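Sulfur carrier protein ThiS adenylyltransferase (Escherichia coli, PDB 1ZUD) catalyses the ATP-dependent adenylation of the C-terminal glycine carboxyl group of the sulfur carrier protein ThiS in thiamine diphosphate biosynthesis. Local coordinates at residues C[46-51]-C[96-101]; C[72-77]-C[84-89]; C[149-154]-C[195-200]; C[219-224]-C[230-235]. One frame throughout, in Å; residues are numbered along the deposited sequence. Where two conformers were deposited one is given.

Contact 1. Residues C[46-51]-C[96-101]; sequences YLAGAG and PDIQLT
Ile-98 meets Ala-48 and Gly-51 in a small apolar contact that sets the C-terminal end of helix 40-50 against the turn leading into strand 99-103. That strand lies at one margin of the central sheet within the chain. The delta-methyl does most of the touching: Ile-98 CD1 rests 3.7 Å from Ala-48 CA and 4.0 Å from Ala-48 CB, and also comes 3.8 Å from Ala-48 O. This carbonyl oxygen accepts a hydrogen bond from the side-chain amide of Asn-95, just ahead of the turn. The gamma-methyl looks instead to the end of the helix, with Ile-98 CG2 4.4 Å from Gly-51 C. A chi1 of 51° places CG1 between the backbone N and the carbonyl carbon, and the extended chi2 then carries CD1 onto the helix. Because Ile-98 was modelled in two conformers, this fit describes one of them. At Gly-51 the helix closes in a Schellman motif with phi 88°, where a beta carbon would collide with the preceding carbonyl oxygen. Beyond the turn, Gln-99 NE2 donates to Thr-101 OG1 at 3.1 Å, a link along one face of the strand, with the hydroxyl near the amide plane. Ala-48 also packs on Leu-91 and Leu-94 of helix 83-94, and on Leu-55 of the neighbouring strand 54-58. The arrangement is typical of the Rossmann-like alpha/beta fold of this family, in which helices pack on a parallel sheet and the chain crosses over through beta-alpha-beta units.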
loop_
_atom_site.group_PDB
_atom_site.type_symbol
_atom_site.label_atom_id
_atom_site.label_comp_id
_atom_site.label_asym_id
_atom_site.label_seq_id
_atom_site.Cartn_x
_atom_site.Cartn_y
_atom_site.Cartn_z
ATOM N N TYR C 46 9.940 4.940 -6.474
ATOM C CA TYR C 46 8.898 4.757 -7.507
ATOM C C TYR C 46 8.767 5.929 -8.446
ATOM O O TYR C 46 8.467 5.758 -9.650
ATOM C CB TYR C 46 7.527 4.446 -6.867
ATOM C CG TYR C 46 7.459 3.015 -6.396
ATOM C CD1 TYR C 46 7.592 2.709 -5.029
ATOM C CD2 TYR C 46 7.395 1.970 -7.320
ATOM C CE1 TYR C 46 7.690 1.395 -4.593
ATOM C CE2 TYR C 46 7.456 0.619 -6.895
ATOM C CZ TYR C 46 7.609 0.352 -5.518
ATOM O OH TYR C 46 7.640 -0.943 -5.072
ATOM N N LEU C 47 8.920 7.128 -7.906
ATOM C CA LEU C 47 8.822 8.346 -8.743
ATOM C C LEU C 47 10.036 8.360 -9.696
ATOM O O LEU C 47 9.913 8.706 -10.883
ATOM C CB LEU C 47 8.764 9.572 -7.833
ATOM C CG LEU C 47 7.373 10.257 -7.657
ATOM C CD1 LEU C 47 6.199 9.513 -8.312
ATOM C CD2 LEU C 47 7.157 10.500 -6.191
ATOM N N ALA C 48 11.209 7.989 -9.188
ATOM C CA ALA C 48 12.382 7.910 -10.086
ATOM C C ALA C 48 12.145 6.844 -11.176
ATOM O O ALA C 48 12.444 7.060 -12.371
ATOM C CB ALA C 48 13.634 7.543 -9.303
ATOM N N GLY C 49 11.630 5.686 -10.765
ATOM C CA GLY C 49 11.410 4.635 -11.735
ATOM C C GLY C 49 10.381 5.055 -12.751
ATOM O O GLY C 49 10.475 4.639 -13.911
ATOM N N ALA C 50 9.405 5.864 -12.331
ATOM C CA ALA C 50 8.332 6.343 -13.209
ATOM C C ALA C 50 8.737 7.405 -14.255
ATOM O O ALA C 50 7.949 7.736 -15.172
ATOM C CB ALA C 50 7.163 6.945 -12.338
ATOM N N GLY C 51 9.911 7.999 -14.084
ATOM C CA GLY C 51 10.335 9.023 -15.007
ATOM C C GLY C 51 9.904 10.453 -14.681
ATOM O O GLY C 51 9.770 11.278 -15.594
ATOM N N PRO C 96 19.714 7.230 -14.162
ATOM C CA PRO C 96 20.670 8.312 -14.421
ATOM C C PRO C 96 20.193 9.324 -15.438
ATOM O O PRO C 96 20.910 10.241 -15.759
ATOM C CB PRO C 96 21.916 7.570 -14.932
ATOM C CG PRO C 96 21.326 6.388 -15.683
ATOM C CD PRO C 96 20.127 5.961 -14.805
ATOM N N ASP C 97 18.978 9.163 -15.940
ATOM C CA ASP C 97 18.462 10.057 -16.972
ATOM C C ASP C 97 17.523 11.153 -16.489
ATOM O O ASP C 97 17.002 11.941 -17.267
ATOM C CB ASP C 97 17.779 9.216 -18.071
ATOM C CG ASP C 97 18.784 8.284 -18.783
ATOM O OD1 ASP C 97 19.951 8.690 -18.878
ATOM O OD2 ASP C 97 18.426 7.185 -19.238
ATOM N N ILE C 98 17.296 11.233 -15.202
ATOM C CA ILE C 98 16.432 12.322 -14.743
ATOM C C ILE C 98 17.262 13.249 -13.854
ATOM O O ILE C 98 18.384 12.884 -13.473
ATOM C CB ILE C 98 15.180 11.774 -14.003
ATOM C CG1 ILE C 98 15.592 10.767 -12.916
ATOM C CG2 ILE C 98 14.210 11.170 -15.038
ATOM C CD1 ILE C 98 14.423 10.304 -12.060
ATOM N N GLN C 99 16.734 14.444 -13.559
ATOM C CA GLN C 99 17.404 15.421 -12.703
ATOM C C GLN C 99 17.176 15.137 -11.207
ATOM O O GLN C 99 16.029 15.192 -10.712
ATOM C CB GLN C 99 16.905 16.831 -13.066
ATOM C CG GLN C 99 17.424 17.955 -12.180
ATOM C CD GLN C 99 18.947 17.998 -12.075
ATOM O OE1 GLN C 99 19.656 17.917 -13.084
ATOM N NE2 GLN C 99 19.455 18.142 -10.849
ATOM N N LEU C 100 18.236 14.827 -10.468
ATOM C CA LEU C 100 18.046 14.541 -9.034
ATOM C C LEU C 100 18.730 15.575 -8.166
ATOM O O LEU C 100 19.931 15.631 -8.121
ATOM C CB LEU C 100 18.539 13.119 -8.695
ATOM C CG LEU C 100 17.777 11.957 -9.380
ATOM C CD1 LEU C 100 18.520 10.617 -9.144
ATOM C CD2 LEU C 100 16.323 11.862 -8.842
ATOM N N THR C 101 17.948 16.389 -7.455
ATOM C CA THR C 101 18.505 17.449 -6.631
ATOM C C THR C 101 18.440 17.172 -5.128
ATOM O O THR C 101 17.371 16.892 -4.587
ATOM C CB THR C 101 17.756 18.762 -6.963
ATOM O OG1 THR C 101 17.944 19.032 -8.346
ATOM C CG2 THR C 101 18.247 19.948 -6.116
#

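Contact 2. Residues C[72-77]-C[84-89]; sequences ILFTTE and SQVSQQ
Phe-74 and Leu-73, in the long connection between strand 54-58 and helix 83-94 of the Rossmann-like fold, close against Val-86 and Ser-87 on one side of that helix. All four residues are buried. Leu-73 CD2 sits 3.7 Å from Ser-87 CB, while Phe-74 CD2 lies 3.5 Å from Val-86 CG1, the two side chains running at a slant to each other. Chi1 of Phe-74, -47°, sets its CG anti to the carbonyl carbon and swings the ring over to the helix. Leu-73 CB lies above one ring face, displaced toward its rim, and Lys-83, an ATP-binding residue, packs against the ring as well. Cutting Phe-74 back to an alanine is likely to open a gap beside Val-86 and leave the Lys-83 side chain without its aromatic neighbour. Toward Glu-77, which is exposed, the connection is looser against segment 84-89. There Thr-75 OG1 donates to Glu-77 OE1 at 2.9 Å in the one Glu-77 conformer given, approaching from above the carboxylate plane, and is also hydrogen-bonded to Arg-90. Thr-76 OG1 is hydrogen-bonded to Arg-8 of the second subunit. Within the packed part, the hydroxyl of Ser-87 is hydrogen-bonded to Lys-83 O one helical turn earlier, and Ser-87 OG lies in the plane of the Phe-74 ring, at its edge, 3.3 Å from Phe-74 CE2.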
loop_
_atom_site.group_PDB
_atom_site.type_symbol
_atom_site.label_atom_id
_atom_site.label_comp_id
_atom_site.label_asym_id
_atom_site.label_seq_id
_atom_site.Cartn_x
_atom_site.Cartn_y
_atom_site.Cartn_z
ATOM N N ILE C 72 14.198 1.654 2.821
ATOM C CA ILE C 72 14.675 0.725 1.787
ATOM C C ILE C 72 15.617 1.188 0.708
ATOM O O ILE C 72 16.102 0.372 -0.086
ATOM C CB ILE C 72 13.481 0.040 1.073
ATOM C CG1 ILE C 72 12.716 1.079 0.242
ATOM C CG2 ILE C 72 12.577 -0.642 2.099
ATOM C CD1 ILE C 72 11.475 0.535 -0.417
ATOM N N LEU C 73 15.873 2.480 0.656
ATOM C CA LEU C 73 16.778 3.029 -0.324
ATOM C C LEU C 73 18.225 2.953 0.184
ATOM O O LEU C 73 19.143 2.973 -0.614
ATOM C CB LEU C 73 16.409 4.491 -0.570
ATOM C CG LEU C 73 17.093 5.342 -1.627
ATOM C CD1 LEU C 73 16.898 4.561 -2.966
ATOM C CD2 LEU C 73 16.434 6.807 -1.716
ATOM N N PHE C 74 18.409 2.845 1.502
ATOM C CA PHE C 74 19.730 2.862 2.136
ATOM C C PHE C 74 20.347 1.487 2.463
ATOM O O PHE C 74 19.661 0.500 2.453
ATOM C CB PHE C 74 19.630 3.689 3.423
ATOM C CG PHE C 74 18.920 5.003 3.228
ATOM C CD1 PHE C 74 17.935 5.410 4.094
ATOM C CD2 PHE C 74 19.282 5.846 2.165
ATOM C CE1 PHE C 74 17.302 6.658 3.908
ATOM C CE2 PHE C 74 18.672 7.078 1.975
ATOM C CZ PHE C 74 17.675 7.478 2.858
ATOM N N THR C 75 21.647 1.428 2.725
ATOM C CA THR C 75 22.241 0.147 3.075
ATOM C C THR C 75 23.196 0.336 4.246
ATOM O O THR C 75 23.439 1.456 4.726
ATOM C CB THR C 75 23.029 -0.480 1.901
ATOM O OG1 THR C 75 24.198 0.289 1.654
ATOM C CG2 THR C 75 22.192 -0.533 0.639
ATOM N N THR C 76 23.736 -0.771 4.728
ATOM C CA THR C 76 24.646 -0.701 5.847
ATOM C C THR C 76 25.862 0.150 5.483
ATOM O O THR C 76 26.429 0.809 6.344
ATOM C CB THR C 76 25.072 -2.156 6.296
ATOM O OG1 THR C 76 23.951 -2.804 6.898
ATOM C CG2 THR C 76 26.147 -2.130 7.345
ATOM N N GLU C 77 26.243 0.160 4.209
ATOM C CA GLU C 77 27.398 0.952 3.777
ATOM C C GLU C 77 27.120 2.456 3.829
ATOM O O GLU C 77 28.039 3.266 3.764
ATOM C CB GLU C 77 27.822 0.582 2.341
ATOM C CG GLU C 77 28.328 -0.855 2.173
ATOM C CD GLU C 77 27.249 -1.817 1.657
ATOM O OE1 GLU C 77 26.103 -1.782 2.179
ATOM O OE2 GLU C 77 27.555 -2.609 0.731
ATOM N N SER C 84 20.062 12.978 2.052
ATOM C CA SER C 84 19.738 13.498 0.713
ATOM C C SER C 84 20.842 13.166 -0.311
ATOM O O SER C 84 20.566 12.868 -1.485
ATOM C CB SER C 84 19.437 15.018 0.775
ATOM O OG SER C 84 20.612 15.784 0.927
ATOM N N GLN C 85 22.091 13.161 0.139
ATOM C CA GLN C 85 23.205 12.843 -0.762
ATOM C C GLN C 85 23.183 11.379 -1.167
ATOM O O GLN C 85 23.351 11.046 -2.350
ATOM C CB GLN C 85 24.534 13.177 -0.079
ATOM C CG GLN C 85 25.802 12.588 -0.751
ATOM C CD GLN C 85 27.076 12.840 0.094
ATOM O OE1 GLN C 85 27.896 11.934 0.292
ATOM N NE2 GLN C 85 27.232 14.065 0.587
ATOM N N VAL C 86 23.031 10.496 -0.173
ATOM C CA VAL C 86 22.956 9.053 -0.394
ATOM C C VAL C 86 21.772 8.733 -1.328
ATOM O O VAL C 86 21.890 7.920 -2.241
ATOM C CB VAL C 86 22.746 8.286 0.980
ATOM C CG1 VAL C 86 22.378 6.838 0.740
ATOM C CG2 VAL C 86 24.024 8.377 1.856
ATOM N N SER C 87 20.624 9.354 -1.066
ATOM C CA SER C 87 19.405 9.157 -1.868
ATOM C C SER C 87 19.649 9.577 -3.318
ATOM O O SER C 87 19.296 8.851 -4.246
ATOM C CB SER C 87 18.231 10.001 -1.291
ATOM O OG SER C 87 17.807 9.520 -0.005
ATOM N N GLN C 88 20.250 10.752 -3.506
ATOM C CA GLN C 88 20.558 11.247 -4.862
ATOM C C GLN C 88 21.492 10.238 -5.543
ATOM O O GLN C 88 21.254 9.863 -6.695
ATOM C CB GLN C 88 21.241 12.639 -4.758
ATOM C CG GLN C 88 21.789 13.304 -6.060
ATOM C CD GLN C 88 22.506 14.627 -5.761
ATOM O OE1 GLN C 88 23.421 14.686 -4.927
ATOM N NE2 GLN C 88 22.079 15.701 -6.425
ATOM N N GLN C 89 22.491 9.724 -4.822
ATOM C CA GLN C 89 23.419 8.776 -5.461
ATOM C C GLN C 89 22.779 7.431 -5.796
ATOM O O GLN C 89 22.975 6.869 -6.864
ATOM C CB GLN C 89 24.639 8.570 -4.539
ATOM C CG GLN C 89 25.420 9.852 -4.410
ATOM C CD GLN C 89 26.629 9.747 -3.500
ATOM O OE1 GLN C 89 26.820 8.745 -2.805
ATOM N NE2 GLN C 89 27.443 10.798 -3.483
#

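Contact 3. Residues C[149-154]-C[195-200]; sequences ASAVGF and GVMGTL
Within 195-200, Met-197 alone makes close contact with strand 149-152, touching Ala-149, Ser-150 and Ala-151 in turn. With chi1 at -56°, its CG is anti to the carbonyl carbon and leans toward the strand. Met-197 CG then lies 4.1 Å from Ala-151 CB and 3.8 Å from Ser-150 O, whereas Met-197 CB faces Ala-149 CB at 4.2 Å. Further bends at chi2 (-48°) and chi3 (-60°) fold the thioether back, and SD packs on Phe-222 of strand 218-223 rather than continuing along Ala-151. The strand and helix segments run nearly antiparallel, their axes 8.0 Å apart, and the helix covers one face of the mixed sheet of this Rossmann-like fold. The two small alanine methyls on that face are consistent with the close approach of the helix. Ser-150 points to the other face, where its hydroxyl is hydrogen-bonded to the backbone oxygen of Ile-63 of the ThiS chain. On the helix, Thr-199 OG1 donates to Gly-195 O at 2.9 Å from above the carbonyl plane, while Thr-199 N reaches it from the opposite face; two donors thus grip this oxygen, and the hydroxyl bond holds the threonine rotamer.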
loop_
_atom_site.group_PDB
_atom_site.type_symbol
_atom_site.label_atom_id
_atom_site.label_comp_id
_atom_site.label_asym_id
_atom_site.label_seq_id
_atom_site.Cartn_x
_atom_site.Cartn_y
_atom_site.Cartn_z
ATOM N N ALA C 149 1.099 12.094 3.874
ATOM C CA ALA C 149 0.800 10.793 4.502
ATOM C C ALA C 149 1.569 10.648 5.801
ATOM O O ALA C 149 2.500 11.372 6.037
ATOM C CB ALA C 149 1.153 9.637 3.528
ATOM N N SER C 150 1.141 9.715 6.653
ATOM C CA SER C 150 1.803 9.481 7.912
ATOM C C SER C 150 1.554 8.009 8.285
ATOM O O SER C 150 0.670 7.314 7.710
ATOM C CB SER C 150 1.213 10.407 9.002
ATOM O OG SER C 150 -0.186 10.189 9.099
ATOM N N ALA C 151 2.350 7.512 9.226
ATOM C CA ALA C 151 2.144 6.144 9.685
ATOM C C ALA C 151 2.813 5.980 11.026
ATOM O O ALA C 151 3.811 6.639 11.267
ATOM C CB ALA C 151 2.750 5.135 8.647
ATOM N N VAL C 152 2.266 5.110 11.881
ATOM C CA VAL C 152 2.863 4.820 13.184
ATOM C C VAL C 152 2.262 3.486 13.571
ATOM O O VAL C 152 1.105 3.226 13.261
ATOM C CB VAL C 152 2.563 5.942 14.301
ATOM C CG1 VAL C 152 1.122 5.908 14.788
ATOM C CG2 VAL C 152 3.478 5.736 15.507
ATOM N N GLY C 153 3.038 2.608 14.219
ATOM C CA GLY C 153 2.475 1.330 14.607
ATOM C C GLY C 153 1.983 0.578 13.388
ATOM O O GLY C 153 2.735 0.362 12.444
ATOM N N PHE C 154 0.716 0.152 13.394
ATOM C CA PHE C 154 0.170 -0.516 12.225
ATOM C C PHE C 154 -0.773 0.432 11.448
ATOM O O PHE C 154 -1.481 -0.004 10.539
ATOM C CB PHE C 154 -0.635 -1.762 12.648
ATOM C CG PHE C 154 0.231 -2.952 13.019
ATOM C CD1 PHE C 154 0.511 -3.946 12.082
ATOM C CD2 PHE C 154 0.767 -3.060 14.303
ATOM C CE1 PHE C 154 1.329 -5.066 12.426
ATOM C CE2 PHE C 154 1.585 -4.168 14.660
ATOM C CZ PHE C 154 1.857 -5.158 13.726
ATOM N N GLY C 195 5.752 1.935 4.497
ATOM C CA GLY C 195 6.110 1.749 3.087
ATOM C C GLY C 195 4.874 1.811 2.174
ATOM O O GLY C 195 4.940 2.445 1.104
ATOM N N VAL C 196 3.770 1.180 2.567
ATOM C CA VAL C 196 2.632 1.250 1.689
ATOM C C VAL C 196 2.100 2.689 1.565
ATOM O O VAL C 196 1.723 3.104 0.465
ATOM C CB VAL C 196 1.436 0.334 2.080
ATOM C CG1 VAL C 196 1.876 -1.112 2.103
ATOM C CG2 VAL C 196 0.808 0.748 3.345
ATOM N N MET C 197 2.165 3.458 2.647
ATOM C CA MET C 197 1.678 4.855 2.594
ATOM C C MET C 197 2.552 5.677 1.679
ATOM O O MET C 197 2.060 6.478 0.887
ATOM C CB MET C 197 1.643 5.479 4.006
ATOM C CG MET C 197 0.801 4.666 5.018
ATOM S SD MET C 197 -0.871 4.135 4.465
ATOM C CE MET C 197 -1.634 5.824 4.131
ATOM N N GLY C 198 3.876 5.501 1.762
ATOM C CA GLY C 198 4.698 6.292 0.868
ATOM C C GLY C 198 4.550 5.869 -0.580
ATOM O O GLY C 198 4.605 6.704 -1.490
ATOM N N THR C 199 4.408 4.565 -0.819
ATOM C CA THR C 199 4.219 4.089 -2.200
ATOM C C THR C 199 2.893 4.672 -2.740
ATOM O O THR C 199 2.791 5.049 -3.936
ATOM C CB THR C 199 4.184 2.530 -2.242
ATOM O OG1 THR C 199 5.416 2.065 -1.703
ATOM C CG2 THR C 199 4.068 1.991 -3.701
ATOM N N LEU C 200 1.874 4.725 -1.884
ATOM C CA LEU C 200 0.575 5.310 -2.318
ATOM C C LEU C 200 0.727 6.807 -2.629
ATOM O O LEU C 200 0.066 7.305 -3.508
ATOM C CB LEU C 200 -0.495 5.111 -1.245
ATOM C CG LEU C 200 -0.945 3.651 -1.217
ATOM C CD1 LEU C 200 -1.841 3.430 0.040
ATOM C CD2 LEU C 200 -1.609 3.295 -2.557
#

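Contact 4. Residues C[219-224]-C[230-235]; sequences LRLFDG and RSLALR
Leu-221 and Leu-232 form the apolar centre, their side chains crossing at about a right angle with Leu-221 CD1 3.6 Å from Leu-232 CD1. Leu-232 CD1 also lies 4.2 Å from Leu-219 CD2, so Leu-232 lies between the two leucines of the opposing strand. Past the end of strand 230-233, Leu-234 swings back to put its CD2 3.9 Å from Leu-219 CB. Leu-173, near the zinc-binding Cys-172, packs on both Leu-219 and Leu-234. Beneath this cluster the two strands pair as the antiparallel arms of a beta hairpin. Leu-219 with Leu-232 and Leu-221 with Arg-230 are hydrogen-bonded pairs, and Leu-221 N to Arg-230 O is the straightest of the four bonds, 2.9 Å long with 173° at the hydrogen. Arg-220 and Ser-231 make the non-hydrogen-bonded pair between them, on the other face, where Arg-220 CG touches Ser-231 OG at 3.7 Å. The buried Arg-220 carries its guanidinium group to a salt bridge with Glu-204 of helix 191-210. At the exposed margin, Arg-230 has chi1 67°, with CG between its backbone N and carbonyl carbon, which lays Arg-230 CG 4.0 Å from Leu-221 CB. Its guanidinium group then extends outward to a salt bridge with Asp-7 of the ThiS chain. Apolar packing of Leu-219 on Phe-60 of ThiS, the Arg-230 salt bridge and backbone hydrogen bonds from Ala-233 to that chain together imply that the hairpin probably helps to dock the carrier protein.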
loop_
_atom_site.group_PDB
_atom_site.type_symbol
_atom_site.label_atom_id
_atom_site.label_comp_id
_atom_site.label_asym_id
_atom_site.label_seq_id
_atom_site.Cartn_x
_atom_site.Cartn_y
_atom_site.Cartn_z
ATOM N N LEU C 219 -9.771 11.709 3.093
ATOM C CA LEU C 219 -8.783 11.232 4.034
ATOM C C LEU C 219 -8.884 9.682 3.989
ATOM O O LEU C 219 -9.970 9.129 4.137
ATOM C CB LEU C 219 -9.070 11.755 5.459
ATOM C CG LEU C 219 -8.209 11.134 6.559
ATOM C CD1 LEU C 219 -6.746 11.572 6.332
ATOM C CD2 LEU C 219 -8.717 11.557 7.953
ATOM N N ARG C 220 -7.763 9.009 3.677
ATOM C CA ARG C 220 -7.743 7.553 3.599
ATOM C C ARG C 220 -7.001 7.013 4.828
ATOM O O ARG C 220 -5.886 7.409 5.114
ATOM C CB ARG C 220 -7.101 7.161 2.274
ATOM C CG ARG C 220 -8.027 7.534 1.112
ATOM C CD ARG C 220 -7.288 7.777 -0.201
ATOM N NE ARG C 220 -6.549 6.577 -0.635
ATOM C CZ ARG C 220 -5.719 6.542 -1.679
ATOM N NH1 ARG C 220 -5.512 7.638 -2.427
ATOM N NH2 ARG C 220 -5.056 5.421 -1.954
ATOM N N LEU C 221 -7.646 6.143 5.580
ATOM C CA LEU C 221 -7.067 5.619 6.818
ATOM C C LEU C 221 -6.852 4.111 6.667
ATOM O O LEU C 221 -7.713 3.376 6.183
ATOM C CB LEU C 221 -7.994 5.892 8.024
ATOM C CG LEU C 221 -8.466 7.374 8.176
ATOM C CD1 LEU C 221 -9.509 7.471 9.330
ATOM C CD2 LEU C 221 -7.310 8.305 8.493
ATOM N N PHE C 222 -5.684 3.668 7.082
ATOM C CA PHE C 222 -5.352 2.247 6.950
ATOM C C PHE C 222 -5.091 1.635 8.330
ATOM O O PHE C 222 -4.344 2.195 9.119
ATOM C CB PHE C 222 -4.088 2.120 6.048
ATOM C CG PHE C 222 -3.595 0.681 5.866
ATOM C CD1 PHE C 222 -4.476 -0.327 5.509
ATOM C CD2 PHE C 222 -2.253 0.376 6.029
ATOM C CE1 PHE C 222 -4.057 -1.654 5.307
ATOM C CE2 PHE C 222 -1.784 -0.964 5.827
ATOM C CZ PHE C 222 -2.682 -1.967 5.469
ATOM N N ASP C 223 -5.714 0.497 8.631
ATOM C CA ASP C 223 -5.389 -0.235 9.877
ATOM C C ASP C 223 -4.685 -1.539 9.323
ATOM O O ASP C 223 -5.346 -2.432 8.827
ATOM C CB ASP C 223 -6.666 -0.619 10.645
ATOM C CG ASP C 223 -6.374 -1.462 11.905
ATOM O OD1 ASP C 223 -5.297 -2.131 11.996
ATOM O OD2 ASP C 223 -7.248 -1.477 12.795
ATOM N N GLY C 224 -3.359 -1.618 9.451
ATOM C CA GLY C 224 -2.590 -2.747 8.938
ATOM C C GLY C 224 -2.803 -4.039 9.693
ATOM O O GLY C 224 -2.391 -5.104 9.220
ATOM N N ARG C 230 -10.536 2.925 5.186
ATOM C CA ARG C 230 -11.817 3.671 5.144
ATOM C C ARG C 230 -11.464 5.004 4.515
ATOM O O ARG C 230 -10.320 5.440 4.626
ATOM C CB ARG C 230 -12.438 3.821 6.518
ATOM C CG ARG C 230 -11.736 4.638 7.467
ATOM C CD ARG C 230 -11.897 3.970 8.839
ATOM N NE ARG C 230 -13.284 3.620 9.051
ATOM C CZ ARG C 230 -13.747 2.892 10.063
ATOM N NH1 ARG C 230 -12.931 2.406 10.992
ATOM N NH2 ARG C 230 -15.046 2.684 10.138
ATOM N N SER C 231 -12.423 5.614 3.809
ATOM C CA SER C 231 -12.233 6.882 3.126
ATOM C C SER C 231 -13.222 7.852 3.713
ATOM O O SER C 231 -14.422 7.552 3.754
ATOM C CB SER C 231 -12.519 6.747 1.616
ATOM O OG SER C 231 -11.446 6.054 0.969
ATOM N N LEU C 232 -12.730 9.007 4.147
ATOM C CA LEU C 232 -13.614 10.031 4.751
ATOM C C LEU C 232 -13.532 11.294 3.903
ATOM O O LEU C 232 -12.451 11.681 3.467
ATOM C CB LEU C 232 -13.154 10.329 6.184
ATOM C CG LEU C 232 -13.038 9.056 7.041
ATOM C CD1 LEU C 232 -12.356 9.420 8.381
ATOM C CD2 LEU C 232 -14.479 8.457 7.285
ATOM N N ALA C 233 -14.678 11.926 3.656
ATOM C CA ALA C 233 -14.681 13.146 2.842
ATOM C C ALA C 233 -14.196 14.270 3.725
ATOM O O ALA C 233 -14.763 14.478 4.816
ATOM C CB ALA C 233 -16.149 13.445 2.340
ATOM N N LEU C 234 -13.171 15.009 3.275
ATOM C CA LEU C 234 -12.642 16.123 4.033
ATOM C C LEU C 234 -13.673 17.294 3.946
ATOM O O LEU C 234 -14.584 17.257 3.113
ATOM C CB LEU C 234 -11.295 16.583 3.443
ATOM C CG LEU C 234 -10.142 15.567 3.731
ATOM C CD1 LEU C 234 -8.899 15.930 2.947
ATOM C CD2 LEU C 234 -9.861 15.592 5.234
ATOM N N ARG C 235 -13.525 18.303 4.791
ATOM C CA ARG C 235 -14.464 19.454 4.725
ATOM C C ARG C 235 -13.715 20.700 5.160
ATOM O O ARG C 235 -13.080 20.713 6.212
ATOM C CB ARG C 235 -15.651 19.234 5.684
ATOM C CG ARG C 235 -16.643 20.424 5.797
ATOM C CD ARG C 235 -17.765 20.385 4.729
ATOM N NE ARG C 235 -18.649 21.571 4.769
ATOM C CZ ARG C 235 -18.441 22.722 4.109
ATOM N NH1 ARG C 235 -17.376 22.889 3.326
ATOM N NH2 ARG C 235 -19.307 23.729 4.233
#

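Overall arrangement
Contacts 1, 3 and 4 reach the chain's mixed sheet, whereas contact 2 sits beside its 99-103 end, between loop 72-77 and helix 83-94. Centres of contacts 1 and 2 are 15 Å apart, those of 3 and 4 13 Å, those of 1 and 4 29 Å. Contact 2 is nested inside the loop closed by contact 1; contacts 3 and 4 follow in series. Probable hydrogen bonds join Gln-88 NE2 to Leu-100 O and Gly-224 N to Phe-154 O, while Tyr-46 packs on Thr-199 between the halves. All four touch the second subunit. Contact 2 adjoins ATP-binding Lys-83, and ThiS meets contacts 3 and 4, placing contact 3 near both ATP-site residues and carrier.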